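Local structure of unconventional myosin IB (Entamoeba histolytica, 5XGG) at residues A[18-23]-A[36-41]. The protein is a class I myosin, probably an actin-based motor, whose C-terminal SH3 domain probably binds proline-rich partner peptides. Residues are numbered along the deposited sequence; the frame is centred on the assembly and turned at random.
Sequences DEELSF and EGWWKG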
# COMPACT_ATOMS: atom_id res chain seq x y z
N ASP A 18 10.68 11.35 5.06
CA ASP A 18 11.31 10.06 5.33
C ASP A 18 10.38 8.95 5.83
O ASP A 18 10.74 7.79 5.66
CB ASP A 18 12.42 10.24 6.37
CG ASP A 18 13.65 10.84 5.78
OD1 ASP A 18 13.85 10.70 4.61
OD2 ASP A 18 14.34 11.50 6.56
N GLU A 19 9.23 9.33 6.38
CA GLU A 19 8.32 8.41 6.99
C GLU A 19 7.25 7.95 6.03
O GLU A 19 6.40 7.12 6.38
CB GLU A 19 7.66 9.00 8.19
CG GLU A 19 8.57 9.28 9.38
CD GLU A 19 9.50 10.46 9.22
OE1 GLU A 19 9.20 11.43 8.49
OE2 GLU A 19 10.55 10.41 9.92
N GLU A 20 7.25 8.53 4.83
CA GLU A 20 6.37 8.06 3.73
C GLU A 20 7.15 7.09 2.82
O GLU A 20 8.41 7.00 2.80
CB GLU A 20 5.78 9.25 2.95
CG GLU A 20 4.62 9.89 3.69
CD GLU A 20 4.22 11.21 3.09
OE1 GLU A 20 4.47 11.46 1.92
OE2 GLU A 20 3.57 12.01 3.83
N LEU A 21 6.34 6.38 2.03
CA LEU A 21 6.81 5.39 1.06
C LEU A 21 6.48 5.86 -0.34
O LEU A 21 5.32 6.07 -0.71
CB LEU A 21 6.19 4.03 1.39
CG LEU A 21 6.46 2.85 0.44
CD1 LEU A 21 7.90 2.44 0.53
CD2 LEU A 21 5.46 1.67 0.84
N SER A 22 7.49 5.93 -1.20
CA SER A 22 7.28 6.11 -2.63
C SER A 22 6.94 4.84 -3.38
O SER A 22 7.26 3.72 -2.89
CB SER A 22 8.54 6.71 -3.30
OG SER A 22 8.99 7.89 -2.65
N PHE A 23 6.29 4.99 -4.54
CA PHE A 23 5.88 3.82 -5.31
C PHE A 23 5.49 4.28 -6.70
O PHE A 23 5.31 5.47 -6.98
CB PHE A 23 4.74 3.01 -4.60
CG PHE A 23 3.58 3.81 -4.23
CD1 PHE A 23 2.49 4.00 -5.13
CD2 PHE A 23 3.47 4.35 -2.93
CE1 PHE A 23 1.39 4.81 -4.76
CE2 PHE A 23 2.36 5.16 -2.57
CZ PHE A 23 1.32 5.35 -3.48
N GLU A 36 -6.71 6.54 9.09
CA GLU A 36 -7.61 7.32 8.27
C GLU A 36 -7.11 7.31 6.77
O GLU A 36 -7.00 6.26 6.16
CB GLU A 36 -7.77 8.71 8.89
CG GLU A 36 -8.45 8.61 10.24
CD GLU A 36 -8.98 9.94 10.74
OE1 GLU A 36 -8.15 10.86 11.02
OE2 GLU A 36 -10.23 10.06 10.87
N GLY A 37 -6.79 8.44 6.23
CA GLY A 37 -6.41 8.55 4.82
C GLY A 37 -5.02 8.03 4.46
O GLY A 37 -4.71 7.92 3.27
N TRP A 38 -4.22 7.65 5.46
CA TRP A 38 -2.86 7.13 5.24
C TRP A 38 -2.71 5.75 5.77
O TRP A 38 -3.14 5.48 6.91
CB TRP A 38 -1.85 7.99 5.95
CG TRP A 38 -1.80 9.40 5.33
CD1 TRP A 38 -2.60 10.46 5.62
CD2 TRP A 38 -0.92 9.82 4.33
NE1 TRP A 38 -2.26 11.55 4.84
CE2 TRP A 38 -1.18 11.19 4.08
CE3 TRP A 38 0.11 9.21 3.65
CZ2 TRP A 38 -0.47 11.91 3.15
CZ3 TRP A 38 0.87 9.97 2.77
CH2 TRP A 38 0.55 11.28 2.50
N TRP A 39 -2.12 4.87 4.96
CA TRP A 39 -1.96 3.47 5.35
C TRP A 39 -0.51 3.19 5.44
O TRP A 39 0.28 3.73 4.71
CB TRP A 39 -2.57 2.55 4.36
CG TRP A 39 -4.14 2.56 4.42
CD1 TRP A 39 -4.93 3.39 5.21
CD2 TRP A 39 -5.00 1.92 3.55
NE1 TRP A 39 -6.27 3.17 4.95
CE2 TRP A 39 -6.34 2.25 3.94
CE3 TRP A 39 -4.82 0.96 2.57
CZ2 TRP A 39 -7.42 1.74 3.30
CZ3 TRP A 39 -5.91 0.46 1.93
CH2 TRP A 39 -7.20 0.78 2.33
N LYS A 40 -0.10 2.35 6.39
CA LYS A 40 1.32 2.03 6.46
C LYS A 40 1.63 0.86 5.55
O LYS A 40 1.08 -0.20 5.73
CB LYS A 40 1.68 1.69 7.91
CG LYS A 40 3.11 1.39 8.06
CD LYS A 40 3.49 1.31 9.49
CE LYS A 40 4.03 2.65 9.95
NZ LYS A 40 4.80 2.23 11.11
N GLY A 41 2.38 1.11 4.46
CA GLY A 41 2.69 0.10 3.46
C GLY A 41 4.07 -0.47 3.60
O GLY A 41 4.95 0.17 4.22
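Glu20 reaches Trp38 with the end of its side chain, bringing its carboxylate to the six-membered part of the indole. Glu20 OE2 lies 3.4 Å from Trp38 CH2, and the carboxylate carbon Glu20 CD is 3.6 Å from Trp38 CZ3. The approach is oblique, with the two planes 29° apart, and no hydrogen bond joins the pair. With CG of Glu20 anti to its carbonyl carbon (chi1 -78°) and the chain extended beyond it, the carboxylate is carried out to the ring. Its polar end is held from within its own loop: OE1 is hydrogen-bonded to Tyr13 OH and to the backbone N of Ala16, which should limit rotation of the group. Trp38 also packs on Tyr13 and Pro51.

One residue further on, Leu21 points toward strand 38-43 and sets CD2 3.7 Å from the backbone O of Gly41. The close approach of this methyl is made to bare backbone, since Gly41 carries no side chain. Leu21 also touches Ile29 and Ile50, extending the contact into the hydrophobic core. The RT loop is thus packed against the strand after the n-Src loop, where Glu20 and Trp38 probably line the specificity pocket, as the RT-loop acidic residue and conserved tryptophan do in SH3 domains.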